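Local coordinates for protein packaging enzyme P4 (PDB 4BLP) that probably hydrolyses nucleoside triphosphates to drive RNA packaging into the capsid of bacteriophage phi13, working as a hexameric RecA-like motor, at residues 150-155 / 257-262; 159-164 / 284-289; 171-176 / 211-216; 199-204 / 251-256. All coordinates share one frame; numbering follows the deposited sequence.

Contact 1. Residues 150-155 / 257-262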
loop_
_atom_site.group_PDB
_atom_site.type_symbol
_atom_site.label_atom_id
_atom_site.label_comp_id
_atom_site.label_asym_id
_atom_site.label_seq_id
_atom_site.Cartn_x
_atom_site.Cartn_y
_atom_site.Cartn_z
ATOM N N VAL D 150 -17.428 21.360 -17.132
ATOM C CA VAL D 150 -16.034 21.033 -17.431
ATOM C C VAL D 150 -15.805 21.009 -18.935
ATOM O O VAL D 150 -16.677 20.576 -19.703
ATOM C CB VAL D 150 -15.569 19.707 -16.768
ATOM C CG1 VAL D 150 -15.648 19.811 -15.241
ATOM C CG2 VAL D 150 -16.386 18.531 -17.272
ATOM N N VAL D 151 -14.620 21.444 -19.350
ATOM C CA VAL D 151 -14.194 21.452 -20.746
ATOM C C VAL D 151 -13.111 20.410 -20.828
ATOM O O VAL D 151 -12.074 20.571 -20.208
ATOM C CB VAL D 151 -13.719 22.870 -21.181
ATOM C CG1 VAL D 151 -13.188 22.860 -22.635
ATOM C CG2 VAL D 151 -14.865 23.876 -21.008
ATOM N N VAL D 152 -13.357 19.327 -21.609
ATOM C CA VAL D 152 -12.503 18.156 -21.626
ATOM C C VAL D 152 -11.816 17.963 -22.959
ATOM O O VAL D 152 -12.389 18.220 -24.001
ATOM C CB VAL D 152 -13.362 16.886 -21.280
ATOM C CG1 VAL D 152 -12.496 15.668 -21.058
ATOM C CG2 VAL D 152 -14.217 17.117 -20.029
ATOM N N GLY D 153 -10.592 17.451 -22.910
ATOM C CA GLY D 153 -9.846 17.138 -24.121
ATOM C C GLY D 153 -8.426 16.801 -23.766
ATOM O O GLY D 153 -7.978 17.172 -22.680
ATOM N N GLY D 154 -7.720 16.138 -24.674
ATOM C CA GLY D 154 -6.344 15.735 -24.426
ATOM C C GLY D 154 -5.339 16.853 -24.568
ATOM O O GLY D 154 -5.685 18.019 -24.779
ATOM N N THR D 155 -4.052 16.494 -24.421
ATOM C CA THR D 155 -2.964 17.451 -24.542
ATOM C C THR D 155 -2.968 17.871 -25.986
ATOM O O THR D 155 -3.061 17.002 -26.857
ATOM C CB THR D 155 -1.640 16.775 -24.109
ATOM O OG1 THR D 155 -1.823 16.163 -22.826
ATOM C CG2 THR D 155 -0.484 17.736 -24.071
ATOM N N ILE D 257 -10.235 20.369 -18.053
ATOM C CA ILE D 257 -9.688 19.172 -17.445
ATOM C C ILE D 257 -9.262 18.174 -18.513
ATOM O O ILE D 257 -9.919 18.055 -19.549
ATOM C CB ILE D 257 -10.719 18.556 -16.436
ATOM C CG1 ILE D 257 -10.069 17.524 -15.514
ATOM C CG2 ILE D 257 -11.978 17.986 -17.144
ATOM C CD1 ILE D 257 -10.985 17.155 -14.291
ATOM N N ASN D 258 -8.148 17.488 -18.271
ATOM C CA ASN D 258 -7.661 16.419 -19.159
ATOM C C ASN D 258 -7.515 15.180 -18.276
ATOM O O ASN D 258 -6.527 15.106 -17.555
ATOM C CB ASN D 258 -6.360 16.803 -19.861
ATOM C CG ASN D 258 -5.736 15.628 -20.601
ATOM O OD1 ASN D 258 -6.343 14.558 -20.765
ATOM N ND2 ASN D 258 -4.516 15.812 -21.101
ATOM N N PRO D 259 -8.496 14.246 -18.261
ATOM C CA PRO D 259 -8.426 13.129 -17.311
ATOM C C PRO D 259 -7.358 12.083 -17.611
ATOM O O PRO D 259 -7.120 11.197 -16.778
ATOM C CB PRO D 259 -9.839 12.520 -17.373
ATOM C CG PRO D 259 -10.293 12.817 -18.774
ATOM C CD PRO D 259 -9.766 14.209 -19.035
ATOM N N MET D 260 -6.698 12.186 -18.785
ATOM C CA MET D 260 -5.607 11.304 -19.214
ATOM C C MET D 260 -6.012 9.829 -19.192
ATOM O O MET D 260 -5.320 8.968 -18.633
ATOM C CB MET D 260 -4.339 11.536 -18.382
ATOM C CG MET D 260 -3.767 12.904 -18.564
ATOM S SD MET D 260 -2.051 12.967 -17.988
ATOM C CE MET D 260 -1.632 14.600 -18.583
ATOM N N SER D 261 -7.145 9.559 -19.812
ATOM C CA SER D 261 -7.680 8.222 -19.982
ATOM C C SER D 261 -6.813 7.494 -20.989
ATOM O O SER D 261 -6.252 8.137 -21.893
ATOM C CB SER D 261 -9.101 8.323 -20.530
ATOM O OG SER D 261 -9.560 7.068 -21.007
ATOM N N SER D 262 -6.775 6.156 -20.920
ATOM C CA SER D 262 -6.130 5.398 -21.993
ATOM C C SER D 262 -7.019 5.576 -23.238
ATOM O O SER D 262 -8.223 5.829 -23.082
ATOM C CB SER D 262 -5.962 3.933 -21.611
ATOM O OG SER D 262 -7.214 3.339 -21.312
#
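Strand 147-152 here runs into a glycine-rich turn that fits the start of a Walker A P-loop, and V152 and G153 at this junction lie beside I257, the last residue of parallel strand 252-257, and N258 just after it. I257 N donates to V151 O at 2.8 Å, with 160° at the hydrogen. One step on, I257 O receives a weak bond from G153 N at 3.5 Å and a CA-H...O contact from V152 CA at 3.3 Å, so the parallel pairing fades just where the strand ends. V152 and I257 stand side by side on the same face of the sheet and touch through their CG2 methyls at 3.8 Å. The other V152 methyl, CG1, is anti to the backbone N (chi1 -171°), which carries it onto P259 CD at 3.7 Å.

N258 takes the polar side. Its CB packs on G153 O at 3.3 Å, and its OD1 accepts M260 N at 3.1 Å in an Asx turn, the donor standing above the amide carbonyl plane. Its ND2 lies 3.2 Å from T155 OG1, which is hydrogen-bonded to N272 of a second subunit.

The V150 and V152 side chains also pack on helix 266-274, and I257 on V219 of helix 216-221. V151 meets W162 and L163 of helix 159-164, while the backbones of V150 and V152 pair with strand 279-284 on the far side of strand 147-152.

Contact 2. Residues 159-164 / 284-289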
loop_
_atom_site.group_PDB
_atom_site.type_symbol
_atom_site.label_atom_id
_atom_site.label_comp_id
_atom_site.label_asym_id
_atom_site.label_seq_id
_atom_site.Cartn_x
_atom_site.Cartn_y
_atom_site.Cartn_z
ATOM N N LYS D 159 -8.169 23.361 -25.467
ATOM C CA LYS D 159 -9.154 23.733 -24.426
ATOM C C LYS D 159 -9.029 25.232 -24.084
ATOM O O LYS D 159 -10.035 25.938 -24.110
ATOM C CB LYS D 159 -9.017 22.895 -23.136
ATOM C CG LYS D 159 -9.249 21.380 -23.284
ATOM C CD LYS D 159 -9.054 20.601 -21.963
ATOM C CE LYS D 159 -7.624 20.503 -21.453
ATOM N NZ LYS D 159 -6.652 19.903 -22.425
ATOM N N SER D 160 -7.783 25.721 -23.825
ATOM C CA SER D 160 -7.520 27.134 -23.501
ATOM C C SER D 160 -7.949 28.064 -24.613
ATOM O O SER D 160 -8.523 29.119 -24.327
ATOM C CB SER D 160 -6.033 27.355 -23.215
ATOM O OG SER D 160 -5.679 26.631 -22.057
ATOM N N LYS D 161 -7.662 27.697 -25.876
ATOM C CA LYS D 161 -7.992 28.500 -27.046
ATOM C C LYS D 161 -9.503 28.599 -27.203
ATOM O O LYS D 161 -10.021 29.686 -27.476
ATOM C CB LYS D 161 -7.351 27.908 -28.313
ATOM C CG LYS D 161 -7.467 28.804 -29.532
ATOM C CD LYS D 161 -6.741 28.235 -30.746
ATOM C CE LYS D 161 -7.137 28.949 -32.017
ATOM N NZ LYS D 161 -6.705 28.201 -33.226
ATOM N N TRP D 162 -10.218 27.459 -27.070
ATOM C CA TRP D 162 -11.677 27.484 -27.188
ATOM C C TRP D 162 -12.269 28.333 -26.036
ATOM O O TRP D 162 -13.170 29.129 -26.275
ATOM C CB TRP D 162 -12.259 26.066 -27.161
ATOM C CG TRP D 162 -13.758 26.080 -27.280
ATOM C CD1 TRP D 162 -14.483 26.242 -28.426
ATOM C CD2 TRP D 162 -14.712 26.012 -26.202
ATOM N NE1 TRP D 162 -15.833 26.258 -28.135
ATOM C CE2 TRP D 162 -16.003 26.103 -26.779
ATOM C CE3 TRP D 162 -14.606 25.844 -24.804
ATOM C CZ2 TRP D 162 -17.179 26.078 -26.004
ATOM C CZ3 TRP D 162 -15.772 25.798 -24.042
ATOM C CH2 TRP D 162 -17.035 25.912 -24.637
ATOM N N LEU D 163 -11.751 28.165 -24.816
ATOM C CA LEU D 163 -12.238 28.908 -23.635
ATOM C C LEU D 163 -12.068 30.405 -23.813
ATOM O O LEU D 163 -13.012 31.151 -23.571
ATOM C CB LEU D 163 -11.549 28.434 -22.338
ATOM C CG LEU D 163 -12.138 27.149 -21.746
ATOM C CD1 LEU D 163 -11.188 26.526 -20.720
ATOM C CD2 LEU D 163 -13.491 27.389 -21.106
ATOM N N ASN D 164 -10.898 30.839 -24.312
ATOM C CA ASN D 164 -10.612 32.255 -24.539
ATOM C C ASN D 164 -11.554 32.841 -25.572
ATOM O O ASN D 164 -11.931 34.010 -25.462
ATOM C CB ASN D 164 -9.157 32.460 -24.953
ATOM C CG ASN D 164 -8.198 32.299 -23.800
ATOM O OD1 ASN D 164 -8.546 32.547 -22.636
ATOM N ND2 ASN D 164 -6.971 31.876 -24.099
ATOM N N ASN D 284 -11.795 19.525 -29.423
ATOM C CA ASN D 284 -10.686 19.011 -30.238
ATOM C C ASN D 284 -10.422 20.035 -31.305
ATOM O O ASN D 284 -11.372 20.577 -31.888
ATOM C CB ASN D 284 -10.951 17.622 -30.823
ATOM C CG ASN D 284 -9.718 17.013 -31.438
ATOM O OD1 ASN D 284 -8.620 17.108 -30.895
ATOM N ND2 ASN D 284 -9.870 16.395 -32.593
ATOM N N ASN D 285 -9.135 20.355 -31.517
ATOM C CA ASN D 285 -8.704 21.387 -32.469
ATOM C C ASN D 285 -9.420 22.725 -32.158
ATOM O O ASN D 285 -9.887 23.407 -33.075
ATOM C CB ASN D 285 -8.940 20.952 -33.946
ATOM C CG ASN D 285 -8.343 19.616 -34.317
ATOM O OD1 ASN D 285 -9.034 18.736 -34.840
ATOM N ND2 ASN D 285 -7.047 19.431 -34.065
ATOM N N ALA D 286 -9.532 23.065 -30.845
ATOM C CA ALA D 286 -10.171 24.280 -30.309
ATOM C C ALA D 286 -11.624 24.462 -30.808
ATOM O O ALA D 286 -12.104 25.593 -30.936
ATOM C CB ALA D 286 -9.337 25.522 -30.629
ATOM N N ALA D 287 -12.311 23.354 -31.088
ATOM C CA ALA D 287 -13.705 23.360 -31.559
ATOM C C ALA D 287 -14.540 22.362 -30.747
ATOM O O ALA D 287 -14.002 21.373 -30.242
ATOM C CB ALA D 287 -13.774 23.018 -33.049
ATOM N N VAL D 288 -15.838 22.620 -30.615
ATOM C CA VAL D 288 -16.738 21.726 -29.870
ATOM C C VAL D 288 -16.973 20.447 -30.647
ATOM O O VAL D 288 -17.483 20.500 -31.771
ATOM C CB VAL D 288 -18.100 22.405 -29.525
ATOM C CG1 VAL D 288 -19.051 21.424 -28.825
ATOM C CG2 VAL D 288 -17.884 23.627 -28.641
ATOM N N VAL D 289 -16.660 19.308 -30.027
ATOM C CA VAL D 289 -16.930 17.974 -30.582
ATOM C C VAL D 289 -18.350 17.580 -30.121
ATOM O O VAL D 289 -19.171 17.140 -30.920
ATOM C CB VAL D 289 -15.854 16.942 -30.130
ATOM C CG1 VAL D 289 -16.278 15.512 -30.485
ATOM C CG2 VAL D 289 -14.496 17.270 -30.737
#
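A286 meets helix 159-164 at K161 and W162, raised there by a type I' turn. N284 opens that turn and is tied to A287 twice, N284 N to A287 O and A287 N to N284 O, both 3.0 Å. After N285 comes A286, with a left-handed backbone; its CB lies against the extended aliphatic chain of K161, nearest CD at 3.8 Å. A286 O faces the edge of the W162 indole close to the ring plane, 3.5 Å from CD1. This tight turn is the bend of a two-residue beta hairpin joining antiparallel strands 279-284 and 287-295, and the helix it touches follows the probable P-loop, to whose pattern K159 and S160 belong.

A287 points its methyl away from the helix and comes near W162 only through its CA, 4.3 Å from CD1. V288 then brings CG2 obliquely to the pyrrole side of the indole, 3.4 Å from NE1 and 3.6 Å from CE2. The ring stands here because W162 CG is anti to the backbone N (chi1 180°), placing the indole against A286 O and V288 CG2. T281 and V283 of strand 279-284 and V151 of strand 147-152 also pack on W162.

Contact 3. Residues 171-176 / 211-216; sequences TIRWGE and VIDSFR
D213 holds CG anti to its backbone N (chi1 -178°), and R173 folds its chain back at chi2 and chi3; together these turns set NH1 of R173 2.9 Å from OD2 of D213. The salt bridge leaves the carboxylate oxygen met from above its plane, while OD2 lies near the guanidinium plane, at its edge. NE of the same arginine is held by D182. E176 is bent at chi2 (-75°), which swings its carboxylate back over the second segment. There OE2 accepts the hydroxyl of S214 on its anti lone pair, OG at 2.6 Å, and OG in turn accepts R216 N at 3.1 Å in an ST turn. R216 turns its guanidinium edge onto G175, NH1 to G175 O at 2.9 Å and nearly straight, and passes its CD close to E176 OE2. NH1 and NH2 of R216 also bind T240 and S276 of a second subunit.

Beneath these side chains the backbones run parallel: I172 N to V211 O and D213 N to I172 O, both 2.8 Å, then W174 N to D213 O at 2.9 Å and S214 N to W174 O at 3.2 Å. On the face opposite the D213 carboxylate, I172 and I212 pack side by side.

The peptide bond between D213 and S214 is cis. An aspartate ending a core strand before a cis peptide, weakly bonded to S160 of the probable P-loop, is consistent with the Walker B position of a RecA-type ATPase.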
loop_
_atom_site.group_PDB
_atom_site.type_symbol
_atom_site.label_atom_id
_atom_site.label_comp_id
_atom_site.label_asym_id
_atom_site.label_seq_id
_atom_site.Cartn_x
_atom_site.Cartn_y
_atom_site.Cartn_z
ATOM N N THR D 171 -9.903 34.472 -15.945
ATOM C CA THR D 171 -9.382 33.100 -15.932
ATOM C C THR D 171 -8.517 32.910 -14.711
ATOM O O THR D 171 -7.580 33.677 -14.481
ATOM C CB THR D 171 -8.591 32.811 -17.231
ATOM O OG1 THR D 171 -9.444 33.006 -18.373
ATOM C CG2 THR D 171 -8.012 31.379 -17.257
ATOM N N ILE D 172 -8.813 31.867 -13.940
ATOM C CA ILE D 172 -7.983 31.499 -12.799
ATOM C C ILE D 172 -6.912 30.562 -13.341
ATOM O O ILE D 172 -7.241 29.616 -14.059
ATOM C CB ILE D 172 -8.811 30.856 -11.685
ATOM C CG1 ILE D 172 -9.727 31.930 -11.075
ATOM C CG2 ILE D 172 -7.875 30.227 -10.589
ATOM C CD1 ILE D 172 -10.723 31.260 -10.141
ATOM N N ARG D 173 -5.647 30.844 -13.023
ATOM C CA ARG D 173 -4.538 30.036 -13.548
ATOM C C ARG D 173 -3.953 29.213 -12.423
ATOM O O ARG D 173 -3.468 29.773 -11.434
ATOM C CB ARG D 173 -3.500 30.981 -14.210
ATOM C CG ARG D 173 -4.093 31.556 -15.531
ATOM C CD ARG D 173 -3.802 30.639 -16.731
ATOM N NE ARG D 173 -2.361 30.683 -16.975
ATOM C CZ ARG D 173 -1.669 29.754 -17.631
ATOM N NH1 ARG D 173 -2.287 28.709 -18.175
ATOM N NH2 ARG D 173 -0.355 29.853 -17.730
ATOM N N TRP D 174 -4.092 27.884 -12.529
ATOM C CA TRP D 174 -3.672 26.957 -11.479
ATOM C C TRP D 174 -2.978 25.740 -12.043
ATOM O O TRP D 174 -3.546 25.046 -12.912
ATOM C CB TRP D 174 -4.922 26.498 -10.681
ATOM C CG TRP D 174 -4.603 25.596 -9.504
ATOM C CD1 TRP D 174 -3.566 25.729 -8.617
ATOM C CD2 TRP D 174 -5.331 24.417 -9.103
ATOM N NE1 TRP D 174 -3.582 24.682 -7.712
ATOM C CE2 TRP D 174 -4.653 23.863 -7.990
ATOM C CE3 TRP D 174 -6.474 23.745 -9.611
ATOM C CZ2 TRP D 174 -5.117 22.713 -7.317
ATOM C CZ3 TRP D 174 -6.942 22.610 -8.944
ATOM C CH2 TRP D 174 -6.260 22.094 -7.821
ATOM N N GLY D 175 -1.778 25.472 -11.536
ATOM C CA GLY D 175 -1.017 24.265 -11.864
ATOM C C GLY D 175 -0.573 24.147 -13.311
ATOM O O GLY D 175 -0.305 23.047 -13.799
ATOM N N GLU D 176 -0.458 25.283 -13.992
ATOM C CA GLU D 176 -0.040 25.359 -15.387
ATOM C C GLU D 176 1.253 26.179 -15.497
ATOM O O GLU D 176 1.450 27.062 -14.680
ATOM C CB GLU D 176 -1.138 26.062 -16.218
ATOM C CG GLU D 176 -2.424 25.257 -16.312
ATOM C CD GLU D 176 -2.356 24.074 -17.253
ATOM O OE1 GLU D 176 -1.363 23.956 -18.005
ATOM O OE2 GLU D 176 -3.279 23.231 -17.201
ATOM N N VAL D 211 -13.393 31.165 -15.595
ATOM C CA VAL D 211 -12.899 29.898 -16.157
ATOM C C VAL D 211 -11.664 29.524 -15.372
ATOM O O VAL D 211 -10.864 30.402 -15.060
ATOM C CB VAL D 211 -12.591 30.097 -17.669
ATOM C CG1 VAL D 211 -11.650 29.006 -18.198
ATOM C CG2 VAL D 211 -13.897 30.213 -18.481
ATOM N N ILE D 212 -11.490 28.240 -15.082
ATOM C CA ILE D 212 -10.305 27.754 -14.369
ATOM C C ILE D 212 -9.433 26.962 -15.323
ATOM O O ILE D 212 -9.854 25.930 -15.846
ATOM C CB ILE D 212 -10.665 26.918 -13.120
ATOM C CG1 ILE D 212 -11.532 27.794 -12.159
ATOM C CG2 ILE D 212 -9.391 26.442 -12.407
ATOM C CD1 ILE D 212 -12.707 27.047 -11.611
ATOM N N ASP D 213 -8.197 27.456 -15.506
ATOM C CA ASP D 213 -7.183 26.829 -16.329
ATOM C C ASP D 213 -6.031 26.447 -15.407
ATOM O O ASP D 213 -5.163 27.278 -15.166
ATOM C CB ASP D 213 -6.727 27.789 -17.443
ATOM C CG ASP D 213 -5.704 27.184 -18.369
ATOM O OD1 ASP D 213 -5.559 25.939 -18.361
ATOM O OD2 ASP D 213 -4.977 27.958 -19.033
ATOM N N SER D 214 -6.058 25.244 -14.803
ATOM C CA SER D 214 -7.012 24.158 -15.102
ATOM C C SER D 214 -7.183 23.260 -13.881
ATOM O O SER D 214 -6.652 23.570 -12.801
ATOM C CB SER D 214 -6.434 23.309 -16.249
ATOM O OG SER D 214 -5.310 22.569 -15.783
ATOM N N PHE D 215 -7.855 22.110 -14.064
ATOM C CA PHE D 215 -8.004 21.139 -12.983
ATOM C C PHE D 215 -6.952 20.025 -13.093
ATOM O O PHE D 215 -7.118 18.964 -12.485
ATOM C CB PHE D 215 -9.451 20.563 -12.987
ATOM C CG PHE D 215 -10.490 21.351 -12.230
ATOM C CD1 PHE D 215 -10.199 22.608 -11.713
ATOM C CD2 PHE D 215 -11.764 20.821 -11.995
ATOM C CE1 PHE D 215 -11.173 23.344 -11.008
ATOM C CE2 PHE D 215 -12.728 21.544 -11.254
ATOM C CZ PHE D 215 -12.434 22.808 -10.775
ATOM N N ARG D 216 -5.846 20.267 -13.812
ATOM C CA ARG D 216 -4.828 19.210 -13.917
ATOM C C ARG D 216 -4.333 18.720 -12.512
ATOM O O ARG D 216 -4.127 17.520 -12.353
ATOM C CB ARG D 216 -3.688 19.600 -14.851
ATOM C CG ARG D 216 -2.706 20.600 -14.365
ATOM C CD ARG D 216 -1.927 21.086 -15.596
ATOM N NE ARG D 216 -1.069 20.075 -16.217
ATOM C CZ ARG D 216 0.257 20.080 -16.137
ATOM N NH1 ARG D 216 0.885 21.035 -15.459
ATOM N NH2 ARG D 216 0.966 19.155 -16.760
#

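Contact 4. Residues 199-204 / 251-256; sequences VALLLA and VLLVAA
Helix 199-204 crosses strand 252-256 at 129° between their N-to-C directions, the axes passing 8.6 Å apart, and the two backbones come nearest at the CA atoms of A204 and V251, the residue just before the strand. The side chains that meet are all apolar, and no hydrogen bond joins the segments. Two alanines, A200 and A204, one turn apart on the helix, let the strand side chains come close. L253 fills the space between them with a forked end: CD1 touches A200 CB at 3.6 Å, and CD2 reaches A204 CB at 3.7 Å. The same CD2 also lies 3.5 Å from A200 O, so the leucine covers part of the helix backbone as well. L253 CG is anti to the carbonyl carbon (chi1 -64°), which lays the fork along this helix face.

V251 packs its CB on A204 CB at 3.7 Å. Its CG2 meets L201 CD2 at 3.8 Å, the two side chains crossing at about a right angle. L201 CD2 also touches L253 CD1, but more loosely, at 4.2 Å, so L201 touches both V251 and L253.

On the sheet side, A200 packs on I172 and I212, and A204 on V210, while L201 and L202 turn to L82 of helix 79-91. The strand itself sits between 210-213 and 147-152, with V254 bonded through its backbone to I212, and A255 to H149; helix 193-205 thus lies across a face of the parallel part of the central mixed sheet.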
loop_
_atom_site.group_PDB
_atom_site.type_symbol
_atom_site.label_atom_id
_atom_site.label_comp_id
_atom_site.label_asym_id
_atom_site.label_seq_id
_atom_site.Cartn_x
_atom_site.Cartn_y
_atom_site.Cartn_z
ATOM N N VAL D 199 -11.144 31.667 -4.657
ATOM C CA VAL D 199 -11.075 32.742 -5.665
ATOM C C VAL D 199 -12.187 32.522 -6.711
ATOM O O VAL D 199 -12.872 33.480 -7.088
ATOM C CB VAL D 199 -9.658 32.817 -6.306
ATOM C CG1 VAL D 199 -9.630 33.724 -7.533
ATOM C CG2 VAL D 199 -8.666 33.331 -5.265
ATOM N N ALA D 200 -12.357 31.275 -7.164
ATOM C CA ALA D 200 -13.423 30.945 -8.132
ATOM C C ALA D 200 -14.802 31.282 -7.584
ATOM O O ALA D 200 -15.612 31.917 -8.288
ATOM C CB ALA D 200 -13.353 29.456 -8.502
ATOM N N LEU D 201 -15.098 30.834 -6.354
ATOM C CA LEU D 201 -16.423 31.098 -5.749
ATOM C C LEU D 201 -16.642 32.593 -5.537
ATOM O O LEU D 201 -17.756 33.080 -5.738
ATOM C CB LEU D 201 -16.568 30.351 -4.414
ATOM C CG LEU D 201 -16.583 28.806 -4.588
ATOM C CD1 LEU D 201 -16.640 28.119 -3.210
ATOM C CD2 LEU D 201 -17.828 28.388 -5.462
ATOM N N LEU D 202 -15.596 33.327 -5.119
ATOM C CA LEU D 202 -15.738 34.785 -4.929
ATOM C C LEU D 202 -16.056 35.495 -6.247
ATOM O O LEU D 202 -16.996 36.310 -6.307
ATOM C CB LEU D 202 -14.460 35.363 -4.292
ATOM C CG LEU D 202 -14.335 35.096 -2.786
ATOM C CD1 LEU D 202 -12.827 35.251 -2.335
ATOM C CD2 LEU D 202 -15.216 36.058 -2.013
ATOM N N LEU D 203 -15.308 35.191 -7.296
ATOM C CA LEU D 203 -15.527 35.790 -8.610
ATOM C C LEU D 203 -16.906 35.430 -9.168
ATOM O O LEU D 203 -17.606 36.301 -9.636
ATOM C CB LEU D 203 -14.445 35.317 -9.578
ATOM C CG LEU D 203 -13.076 35.973 -9.356
ATOM C CD1 LEU D 203 -12.024 35.168 -10.043
ATOM C CD2 LEU D 203 -13.067 37.479 -9.835
ATOM N N ALA D 204 -17.313 34.158 -9.082
ATOM C CA ALA D 204 -18.627 33.750 -9.605
ATOM C C ALA D 204 -19.761 34.408 -8.805
ATOM O O ALA D 204 -20.759 34.870 -9.390
ATOM C CB ALA D 204 -18.739 32.225 -9.567
ATOM N N VAL D 251 -23.916 29.326 -8.050
ATOM C CA VAL D 251 -22.922 29.834 -8.994
ATOM C C VAL D 251 -22.609 28.791 -10.045
ATOM O O VAL D 251 -22.896 27.600 -9.859
ATOM C CB VAL D 251 -21.612 30.300 -8.281
ATOM C CG1 VAL D 251 -21.896 31.454 -7.311
ATOM C CG2 VAL D 251 -20.878 29.129 -7.578
ATOM N N LEU D 252 -21.964 29.244 -11.128
ATOM C CA LEU D 252 -21.475 28.341 -12.164
ATOM C C LEU D 252 -19.981 28.560 -12.328
ATOM O O LEU D 252 -19.549 29.708 -12.543
ATOM C CB LEU D 252 -22.203 28.561 -13.509
ATOM C CG LEU D 252 -21.629 27.755 -14.685
ATOM C CD1 LEU D 252 -21.907 26.255 -14.503
ATOM C CD2 LEU D 252 -22.305 28.191 -16.004
ATOM N N LEU D 253 -19.195 27.492 -12.202
ATOM C CA LEU D 253 -17.759 27.528 -12.465
ATOM C C LEU D 253 -17.509 26.742 -13.734
ATOM O O LEU D 253 -18.204 25.755 -13.986
ATOM C CB LEU D 253 -16.902 26.917 -11.315
ATOM C CG LEU D 253 -16.977 27.646 -9.975
ATOM C CD1 LEU D 253 -16.014 27.024 -8.954
ATOM C CD2 LEU D 253 -16.739 29.130 -10.134
ATOM N N VAL D 254 -16.526 27.177 -14.525
ATOM C CA VAL D 254 -16.138 26.500 -15.765
ATOM C C VAL D 254 -14.699 26.057 -15.568
ATOM O O VAL D 254 -13.894 26.866 -15.101
ATOM C CB VAL D 254 -16.304 27.387 -17.013
ATOM C CG1 VAL D 254 -15.870 26.617 -18.275
ATOM C CG2 VAL D 254 -17.764 27.865 -17.137
ATOM N N ALA D 255 -14.368 24.793 -15.843
ATOM C CA ALA D 255 -12.972 24.379 -15.647
ATOM C C ALA D 255 -12.487 23.484 -16.764
ATOM O O ALA D 255 -13.233 22.601 -17.173
ATOM C CB ALA D 255 -12.845 23.642 -14.324
ATOM N N ALA D 256 -11.229 23.680 -17.214
ATOM C CA ALA D 256 -10.592 22.783 -18.188
ATOM C C ALA D 256 -10.067 21.550 -17.458
ATOM O O ALA D 256 -9.492 21.666 -16.364
ATOM C CB ALA D 256 -9.439 23.496 -18.908
#

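All four contacts border one mixed sheet, whose order 187-189, 170-173, 210-213, 252-257, 147-152, 279-284 and onward matches a RecA-like core. Contact 3 pairs 170-173 with 210-213, contact 4 packs a helix on 252-257, contact 1 joins that strand's end to 147-152, and contact 2 lies at the hairpin beyond. Contacts 3 and 4 have centres about 11 Å apart, contacts 1 and 2 about 12 Å, contacts 1 and 4 about 19 Å. Along the chain, contacts 3 and 4 are nested within contact 1, and contacts 1 and 2 alternate. Contacts 1, 2 and 3 meet near the probable nucleotide site: K159 NZ lies 3.0 Å from G153 O, and S160 OG 3.4 Å from D213 OD2.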